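Local atomic coordinates of NTF2-like Protein (Anabaena variabilis ATCC 29413, PDB entry 3DMC), a protein that is of unknown function but adopts the NTF2-like fold with a SnoaL-like domain and assembles as a pair of identical subunits. Residues F43-G48 / K61-Y66; K12-G17 / V90-R95. All coordinates share one frame; numbering follows the deposited sequence.

Contact 1 (F43-G48 / K61-Y66)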
ATOM      1  N   PHE A  43      11.983  -4.454   8.017  1.00 11.17           N
ATOM      2  CA  PHE A  43      10.553  -4.587   7.665  1.00 12.63           C
ATOM      3  C   PHE A  43       9.748  -3.709   8.582  1.00 11.99           C
ATOM      4  O   PHE A  43      10.047  -3.561   9.764  1.00 14.90           O
ATOM      5  CB  PHE A  43      10.034  -6.033   7.682  1.00 13.88           C
ATOM      6  CG  PHE A  43      10.128  -6.743   9.029  1.00 15.08           C
ATOM      7  CD1 PHE A  43      11.338  -7.250   9.489  1.00 14.41           C
ATOM      8  CD2 PHE A  43       9.018  -6.946   9.808  1.00 19.28           C
ATOM      9  CE1 PHE A  43      11.410  -7.911  10.705  1.00 15.81           C
ATOM     10  CE2 PHE A  43       9.101  -7.596  11.024  1.00 17.18           C
ATOM     11  CZ  PHE A  43      10.307  -8.081  11.458  1.00 15.56           C
ATOM     12  N   TRP A  44       8.725  -3.116   8.001  1.00  8.68           N
ATOM     13  CA  TRP A  44       7.806  -2.231   8.741  1.00  8.72           C
ATOM     14  C   TRP A  44       6.413  -2.881   8.771  1.00  8.36           C
ATOM     15  O   TRP A  44       5.912  -3.353   7.752  1.00  9.64           O
ATOM     16  CB  TRP A  44       7.711  -0.868   8.037  1.00  8.15           C
ATOM     17  CG  TRP A  44       7.991   0.327   8.871  1.00 11.56           C
ATOM     18  CD1 TRP A  44       9.160   1.030   8.914  1.00 15.18           C
ATOM     19  CD2 TRP A  44       7.085   1.002   9.755  1.00 13.48           C
ATOM     20  NE1 TRP A  44       9.043   2.074   9.779  1.00 19.33           N
ATOM     21  CE2 TRP A  44       7.784   2.085  10.315  1.00 15.62           C
ATOM     22  CE3 TRP A  44       5.771   0.779  10.150  1.00 11.39           C
ATOM     23  CZ2 TRP A  44       7.202   2.957  11.236  1.00 11.62           C
ATOM     24  CZ3 TRP A  44       5.185   1.659  11.071  1.00 13.12           C
ATOM     25  CH2 TRP A  44       5.919   2.724  11.614  1.00 15.27           C
ATOM     26  N   PHE A  45       5.805  -2.878   9.948  1.00 11.06           N
ATOM     27  CA  PHE A  45       4.487  -3.478  10.160  1.00 10.79           C
ATOM     28  C   PHE A  45       3.594  -2.539  11.015  1.00  8.81           C
ATOM     29  O   PHE A  45       4.074  -1.783  11.822  1.00 10.22           O
ATOM     30  CB  PHE A  45       4.676  -4.880  10.765  1.00 10.46           C
ATOM     31  CG  PHE A  45       3.416  -5.687  10.888  1.00 10.17           C
ATOM     32  CD1 PHE A  45       2.955  -6.449   9.828  1.00  9.68           C
ATOM     33  CD2 PHE A  45       2.706  -5.709  12.084  1.00  9.23           C
ATOM     34  CE1 PHE A  45       1.799  -7.213   9.955  1.00  9.34           C
ATOM     35  CE2 PHE A  45       1.554  -6.462  12.209  1.00 12.62           C
ATOM     36  CZ  PHE A  45       1.102  -7.215  11.150  1.00 12.03           C
ATOM     37  N   PRO A  46       2.268  -2.557  10.790  1.00  8.41           N
ATOM     38  CA  PRO A  46       1.501  -1.445  11.335  1.00  7.96           C
ATOM     39  C   PRO A  46       1.230  -1.423  12.816  1.00 10.34           C
ATOM     40  O   PRO A  46       1.044  -0.350  13.379  1.00 13.63           O
ATOM     41  CB  PRO A  46       0.164  -1.540  10.573  1.00 10.53           C
ATOM     42  CG  PRO A  46       0.505  -2.295   9.326  1.00 10.16           C
ATOM     43  CD  PRO A  46       1.520  -3.288   9.756  1.00  9.99           C
HETATM   44  N   MSE A  47       1.181  -2.598  13.425  1.00 10.70           N
HETATM   45  CA  MSE A  47       0.711  -2.719  14.812  1.00 12.79           C
HETATM   46  C   MSE A  47       1.236  -3.930  15.540  1.00 13.87           C
HETATM   47  O   MSE A  47       1.741  -4.888  14.965  1.00 12.21           O
HETATM   48  CB  MSE A  47      -0.836  -2.721  14.877  1.00 12.79           C
HETATM   49  CG  MSE A  47      -1.494  -3.943  14.316  1.00 16.29           C
HETATM   50 SE   MSE A  47      -3.470  -3.823  14.466  0.75 20.20          SE
HETATM   51  CE  MSE A  47      -3.879  -5.252  15.723  1.00 15.87           C
ATOM     52  N   GLY A  48       1.063  -3.844  16.838  1.00 14.84           N
ATOM     53  CA  GLY A  48       1.293  -4.938  17.750  1.00 16.83           C
ATOM     54  C   GLY A  48       2.744  -5.071  18.075  1.00 14.67           C
ATOM     55  O   GLY A  48       3.486  -4.098  18.031  1.00 14.30           O
ATOM     56  N   LYS A  61      12.510 -13.755  10.859  1.00 14.03           N
ATOM     57  CA  LYS A  61      12.045 -15.129  11.107  1.00 15.12           C
ATOM     58  C   LYS A  61      11.009 -15.192  12.227  1.00 14.90           C
ATOM     59  O   LYS A  61       9.990 -15.892  12.148  1.00 14.26           O
ATOM     60  CB  LYS A  61      13.210 -16.069  11.437  1.00 17.07           C
ATOM     61  CG  LYS A  61      12.732 -17.487  11.540  1.00 18.98           C
ATOM     62  CD  LYS A  61      13.834 -18.509  11.390  1.00 24.82           C
ATOM     63  CE  LYS A  61      13.258 -19.924  11.488  1.00 26.68           C
ATOM     64  NZ  LYS A  61      14.246 -20.901  12.038  1.00 30.23           N
ATOM     65  N   GLU A  62      11.255 -14.424  13.269  1.00 13.55           N
ATOM     66  CA  GLU A  62      10.327 -14.395  14.399  1.00 15.45           C
ATOM     67  C   GLU A  62       8.967 -13.929  13.882  1.00 13.98           C
ATOM     68  O   GLU A  62       7.932 -14.535  14.134  1.00 15.15           O
ATOM     69  CB  GLU A  62      10.823 -13.464  15.485  1.00 18.00           C
ATOM     70  CG  GLU A  62      12.163 -13.923  16.054  1.00 26.81           C
ATOM     71  CD  GLU A  62      12.734 -12.992  17.113  1.00 32.35           C
ATOM     72  OE1 GLU A  62      12.094 -11.968  17.450  1.00 36.05           O
ATOM     73  OE2 GLU A  62      13.837 -13.306  17.605  1.00 43.74           O
ATOM     74  N   PHE A  63       9.020 -12.822  13.166  1.00 13.64           N
ATOM     75  CA  PHE A  63       7.801 -12.209  12.602  1.00 12.13           C
ATOM     76  C   PHE A  63       6.998 -13.202  11.728  1.00 12.09           C
ATOM     77  O   PHE A  63       5.768 -13.434  11.901  1.00 13.14           O
ATOM     78  CB  PHE A  63       8.168 -10.979  11.777  1.00 12.00           C
ATOM     79  CG  PHE A  63       7.012 -10.406  11.045  1.00 12.94           C
ATOM     80  CD1 PHE A  63       5.959  -9.854  11.739  1.00 17.22           C
ATOM     81  CD2 PHE A  63       6.957 -10.456   9.654  1.00 17.59           C
ATOM     82  CE1 PHE A  63       4.875  -9.318  11.070  1.00 17.53           C
ATOM     83  CE2 PHE A  63       5.851  -9.933   8.974  1.00 10.67           C
ATOM     84  CZ  PHE A  63       4.823  -9.352   9.698  1.00 18.44           C
ATOM     85  N   PHE A  64       7.690 -13.823  10.779  1.00 11.63           N
ATOM     86  CA  PHE A  64       6.968 -14.674   9.807  1.00 12.54           C
ATOM     87  C   PHE A  64       6.425 -15.944  10.490  1.00 12.56           C
ATOM     88  O   PHE A  64       5.344 -16.431  10.178  1.00 12.48           O
ATOM     89  CB  PHE A  64       7.850 -14.942   8.588  1.00 13.35           C
ATOM     90  CG  PHE A  64       7.978 -13.742   7.703  1.00 15.40           C
ATOM     91  CD1 PHE A  64       6.844 -13.190   7.117  1.00 10.62           C
ATOM     92  CD2 PHE A  64       9.190 -13.133   7.485  1.00 18.27           C
ATOM     93  CE1 PHE A  64       6.937 -12.059   6.291  1.00 11.05           C
ATOM     94  CE2 PHE A  64       9.275 -11.997   6.673  1.00 17.65           C
ATOM     95  CZ  PHE A  64       8.138 -11.469   6.082  1.00 16.57           C
ATOM     96  N   THR A  65       7.186 -16.444  11.457  1.00 12.52           N
ATOM     97  CA  THR A  65       6.724 -17.563  12.265  1.00 15.56           C
ATOM     98  C   THR A  65       5.462 -17.202  13.047  1.00 16.01           C
ATOM     99  O   THR A  65       4.511 -17.980  13.154  1.00 19.91           O
ATOM    100  CB  THR A  65       7.812 -18.040  13.241  1.00 13.64           C
ATOM    101  OG1 THR A  65       8.954 -18.468  12.489  1.00 16.57           O
ATOM    102  CG2 THR A  65       7.297 -19.163  14.084  1.00 17.91           C
ATOM    103  N   TYR A  66       5.473 -15.976  13.531  1.00 16.36           N
ATOM    104  CA  TYR A  66       4.381 -15.408  14.318  1.00 15.56           C
ATOM    105  C   TYR A  66       3.154 -15.282  13.452  1.00 18.87           C
ATOM    106  O   TYR A  66       2.040 -15.573  13.872  1.00 19.15           O
ATOM    107  CB  TYR A  66       4.781 -14.036  14.883  1.00 17.22           C
ATOM    108  CG  TYR A  66       3.632 -13.284  15.522  1.00 22.45           C
ATOM    109  CD1 TYR A  66       3.026 -13.767  16.678  1.00 28.48           C
ATOM    110  CD2 TYR A  66       3.150 -12.100  14.975  1.00 25.26           C
ATOM    111  CE1 TYR A  66       1.969 -13.098  17.275  1.00 32.19           C
ATOM    112  CE2 TYR A  66       2.101 -11.413  15.570  1.00 27.42           C
ATOM    113  CZ  TYR A  66       1.510 -11.919  16.718  1.00 35.21           C
ATOM    114  OH  TYR A  66       0.455 -11.258  17.322  1.00 35.99           O
TER
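An aromatic cluster of Phe43, Phe45 and Phe63 joins strand 41-45 to helix 57-69 in this NTF2-like fold. With CG of Phe63 anti to the backbone N (chi1 173°), its ring is carried out from the helix to both strand phenylalanines. Phe43 CE2 lies over one face of the Phe63 ring, 3.5 Å from Phe63 CG, and Phe43 CZ lies 3.6 Å from Phe63 CB, so the root of the side chain shares the contact. The approach of these two rings is oblique, with planes inclined at 34° and centroids 5.0 Å apart. The far end of Phe63 instead makes a T-shaped pair with Phe45, directing its edge at the Phe45 face with the planes at 63°; Phe63 CZ comes to 3.5 Å from Phe45 CD1. Pro46 CD lies over the opposite face of Phe45, toward its rim, so the ring sits between Pro46 and Phe63. Phe50 adds a further edge-to-face partner for Phe63, and Phe43 also touches Arg59 and Ala60 on the helix. No hydrogen bond spans the two segments, consistent with attraction by dispersion and burial of apolar surface, with a probable electrostatic share from the edge-to-face pair.

Contact 2 (K12-G17 / V90-R95)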
ATOM      1  N   LYS A  12      11.650  -8.956 -11.642  1.00 13.30           N
ATOM      2  CA  LYS A  12      11.947 -10.367 -11.620  1.00 12.30           C
ATOM      3  C   LYS A  12      12.162 -10.869 -10.195  1.00 14.11           C
ATOM      4  O   LYS A  12      11.526 -11.816  -9.726  1.00 12.36           O
ATOM      5  CB  LYS A  12      13.170 -10.684 -12.486  1.00 15.29           C
ATOM      6  CG  LYS A  12      13.404 -12.179 -12.619  1.00 21.53           C
ATOM      7  CD  LYS A  12      14.345 -12.488 -13.776  1.00 33.25           C
ATOM      8  CE  LYS A  12      14.741 -13.957 -13.796  1.00 32.81           C
ATOM      9  NZ  LYS A  12      15.580 -14.285 -12.613  1.00 39.78           N
ATOM     10  N   VAL A  13      13.062 -10.191  -9.500  1.00 12.56           N
ATOM     11  CA  VAL A  13      13.438 -10.581  -8.137  1.00 13.63           C
ATOM     12  C   VAL A  13      12.237 -10.445  -7.196  1.00  9.02           C
ATOM     13  O   VAL A  13      11.959 -11.336  -6.400  1.00  8.89           O
ATOM     14  CB  VAL A  13      14.656  -9.780  -7.624  1.00 12.75           C
ATOM     15  CG1 VAL A  13      14.885 -10.007  -6.123  1.00 12.24           C
ATOM     16  CG2 VAL A  13      15.871 -10.171  -8.419  1.00 17.16           C
ATOM     17  N   ALA A  14      11.534  -9.329  -7.288  1.00 10.10           N
ATOM     18  CA  ALA A  14      10.328  -9.112  -6.422  1.00 10.43           C
ATOM     19  C   ALA A  14       9.301 -10.225  -6.644  1.00 11.97           C
ATOM     20  O   ALA A  14       8.705 -10.760  -5.682  1.00 10.99           O
ATOM     21  CB  ALA A  14       9.675  -7.719  -6.667  1.00 11.80           C
ATOM     22  N   HIS A  15       9.080 -10.557  -7.908  1.00 13.09           N
ATOM     23  CA  HIS A  15       8.088 -11.604  -8.217  1.00 13.16           C
ATOM     24  C   HIS A  15       8.534 -12.921  -7.616  1.00 13.12           C
ATOM     25  O   HIS A  15       7.708 -13.716  -7.151  1.00 14.04           O
ATOM     26  CB  HIS A  15       7.805 -11.776  -9.715  1.00 13.86           C
ATOM     27  CG  HIS A  15       6.753 -10.855 -10.270  1.00 12.08           C
ATOM     28  ND1 HIS A  15       5.405 -11.031 -10.041  1.00 12.29           N
ATOM     29  CD2 HIS A  15       6.858  -9.762 -11.061  1.00 13.32           C
ATOM     30  CE1 HIS A  15       4.728 -10.076 -10.658  1.00 15.10           C
ATOM     31  NE2 HIS A  15       5.588  -9.295 -11.290  1.00 11.77           N
ATOM     32  N   GLN A  16       9.833 -13.182  -7.622  1.00 13.37           N
ATOM     33  CA  GLN A  16      10.315 -14.439  -7.040  1.00 13.64           C
ATOM     34  C   GLN A  16      10.069 -14.397  -5.550  1.00 13.49           C
ATOM     35  O   GLN A  16       9.605 -15.355  -4.959  1.00 11.78           O
ATOM     36  CB  GLN A  16      11.793 -14.698  -7.319  1.00 18.56           C
ATOM     37  CG  GLN A  16      12.265 -16.033  -6.756  1.00 24.05           C
ATOM     38  CD  GLN A  16      11.504 -17.220  -7.357  1.00 26.08           C
ATOM     39  OE1 GLN A  16      10.617 -17.814  -6.721  1.00 28.19           O
ATOM     40  NE2 GLN A  16      11.834 -17.548  -8.596  1.00 30.33           N
ATOM     41  N   GLY A  17      10.381 -13.272  -4.940  1.00 12.46           N
ATOM     42  CA  GLY A  17      10.082 -13.063  -3.512  1.00 13.56           C
ATOM     43  C   GLY A  17       8.620 -13.266  -3.186  1.00 10.34           C
ATOM     44  O   GLY A  17       8.277 -13.884  -2.152  1.00 12.49           O
ATOM     45  N   VAL A  90       8.931  -2.657  -5.581  1.00  8.52           N
ATOM     46  CA  VAL A  90       7.731  -3.286  -6.166  1.00  9.16           C
ATOM     47  C   VAL A  90       6.668  -3.390  -5.101  1.00  8.69           C
ATOM     48  O   VAL A  90       6.946  -3.760  -3.936  1.00  8.40           O
ATOM     49  CB  VAL A  90       8.009  -4.692  -6.720  1.00  9.61           C
ATOM     50  CG1 VAL A  90       6.805  -5.157  -7.472  1.00 12.40           C
ATOM     51  CG2 VAL A  90       9.266  -4.674  -7.647  1.00  8.87           C
ATOM     52  N   VAL A  91       5.448  -3.040  -5.486  1.00  8.13           N
ATOM     53  CA  VAL A  91       4.303  -3.153  -4.564  1.00  8.49           C
ATOM     54  C   VAL A  91       3.303  -4.101  -5.178  1.00  9.58           C
ATOM     55  O   VAL A  91       2.999  -4.036  -6.376  1.00  8.50           O
ATOM     56  CB  VAL A  91       3.566  -1.795  -4.321  1.00  9.15           C
ATOM     57  CG1 VAL A  91       2.361  -1.944  -3.354  1.00  8.68           C
ATOM     58  CG2 VAL A  91       4.506  -0.706  -3.797  1.00  5.92           C
ATOM     59  N   PHE A  92       2.852  -4.994  -4.316  1.00  9.72           N
ATOM     60  CA  PHE A  92       1.849  -6.009  -4.599  1.00  7.84           C
ATOM     61  C   PHE A  92       0.598  -5.660  -3.804  1.00  8.32           C
ATOM     62  O   PHE A  92       0.622  -5.655  -2.592  1.00 11.10           O
ATOM     63  CB  PHE A  92       2.385  -7.378  -4.155  1.00  9.55           C
ATOM     64  CG  PHE A  92       3.594  -7.823  -4.912  1.00  9.33           C
ATOM     65  CD1 PHE A  92       4.893  -7.439  -4.478  1.00  7.40           C
ATOM     66  CD2 PHE A  92       3.476  -8.627  -6.039  1.00 11.40           C
ATOM     67  CE1 PHE A  92       5.999  -7.836  -5.174  1.00 13.37           C
ATOM     68  CE2 PHE A  92       4.603  -9.027  -6.728  1.00 11.41           C
ATOM     69  CZ  PHE A  92       5.853  -8.628  -6.303  1.00 11.57           C
ATOM     70  N   GLU A  93      -0.491  -5.400  -4.522  1.00  7.20           N
ATOM     71  CA  GLU A  93      -1.782  -5.158  -3.921  1.00  9.03           C
ATOM     72  C   GLU A  93      -2.588  -6.429  -4.143  1.00 10.48           C
ATOM     73  O   GLU A  93      -2.873  -6.827  -5.300  1.00  6.97           O
ATOM     74  CB  GLU A  93      -2.506  -3.975  -4.556  1.00  8.77           C
ATOM     75  CG  GLU A  93      -1.876  -2.619  -4.327  1.00  8.38           C
ATOM     76  CD  GLU A  93      -2.632  -1.523  -5.047  1.00 10.18           C
ATOM     77  OE1 GLU A  93      -3.863  -1.395  -4.769  1.00  8.00           O
ATOM     78  OE2 GLU A  93      -1.999  -0.814  -5.870  1.00 10.73           O
ATOM     79  N   PHE A  94      -2.963  -7.032  -3.026  1.00  7.82           N
ATOM     80  CA  PHE A  94      -3.619  -8.349  -3.042  1.00  8.84           C
ATOM     81  C   PHE A  94      -4.773  -8.510  -2.034  1.00 10.78           C
ATOM     82  O   PHE A  94      -4.995  -7.675  -1.145  1.00  7.25           O
ATOM     83  CB  PHE A  94      -2.594  -9.495  -2.945  1.00 11.25           C
ATOM     84  CG  PHE A  94      -1.878  -9.579  -1.620  1.00 11.00           C
ATOM     85  CD1 PHE A  94      -0.682  -8.905  -1.394  1.00  9.94           C
ATOM     86  CD2 PHE A  94      -2.400 -10.349  -0.591  1.00 12.31           C
ATOM     87  CE1 PHE A  94      -0.045  -9.001  -0.175  1.00  9.40           C
ATOM     88  CE2 PHE A  94      -1.767 -10.435   0.619  1.00 10.52           C
ATOM     89  CZ  PHE A  94      -0.584  -9.761   0.837  1.00 11.69           C
ATOM     90  N   ARG A  95      -5.514  -9.600  -2.220  1.00  9.99           N
ATOM     91  CA  ARG A  95      -6.633  -9.984  -1.327  1.00  7.97           C
ATOM     92  C   ARG A  95      -6.301 -11.348  -0.779  1.00  8.47           C
ATOM     93  O   ARG A  95      -5.797 -12.208  -1.525  1.00  9.57           O
ATOM     94  CB  ARG A  95      -7.988 -10.005  -2.089  1.00  8.94           C
ATOM     95  CG  ARG A  95      -8.480  -8.634  -2.579  1.00 10.05           C
ATOM     96  CD  ARG A  95      -9.569  -8.690  -3.644  1.00 13.83           C
ATOM     97  NE  ARG A  95     -10.704  -9.478  -3.131  1.00 17.56           N
ATOM     98  CZ  ARG A  95     -10.951 -10.750  -3.465  1.00 21.76           C
ATOM     99  NH1 ARG A  95     -10.163 -11.387  -4.326  1.00 20.76           N
ATOM    100  NH2 ARG A  95     -11.996 -11.394  -2.935  1.00 19.40           N
TER
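Ala14 CB presses against the branched end of Val90, approaching Val90 CG2 to 3.2 Å and Val90 CB to 3.5 Å. Both separations are shorter than ordinary van der Waals spacing between carbons, evidence of tight packing where the backbones also come nearest, with the CA atoms of Ala14 and Val90 6.4 Å apart. Because CG1 of Val90 is anti to the backbone N, CG2 is the branch turned to the alanine, while CG1 stays farther from Ala14 CB. Two residues along the strand, the outer end of Phe92 meets the same helical turn. Its CZ lies 3.9 Å from Ala14 CB and 3.6 Å from the carbonyl atom Ala14 O, which lies obliquely to the ring.

The pairing belongs to the helix-on-sheet core of the NTF2-like fold, in which helix 9-27 lies against the curved sheet. The axes of the short segments 12-17 and 90-95 run at 40° to each other and pass 9.2 Å apart, an interval that the methyl of Ala14 fills together with the side chains of Val90 and Phe92. Phe18, one turn on along the same helix, stacks on the Phe92 ring, and Phe113 of the adjoining strand 103-116 meets that ring as well. His15 supplies a different geometry. Its ring and that of Phe92 are perpendicular, planes at 90°, in a T-shaped pair whose edge belongs to Phe92 and whose face belongs to the imidazole. The nearest atoms of this pair are His15 ND1 and Phe92 CE2, 4.0 Å apart, with ND1 near the phenyl plane at its rim. Although the first bond of the His15 side chain is not aimed at the strand, a chi1 of -86° swings the imidazole round to reach the phenylalanine.

In the fold
From the N terminus, the chain enters contact 2 first, at residues 12-17 of helix 9-27. It then forms both halves of contact 1, passing from strand 41-45 through strand 52-55 to helix 57-69 and closing a short loop with 12 intervening residues. Strand 75-85 follows before residues 90-95 complete contact 2 across 72 intervening residues, so contact 1 is nested within the larger loop. Their centres lie about 18 Å apart, on opposite sides of the chain's centre, and they do not touch. The same mixed sheet connects them: contact 1 joins helix 57-69 to strand 41-45, contact 2 helix 9-27 to strand 89-100. Both segment pairs also meet the second subunit.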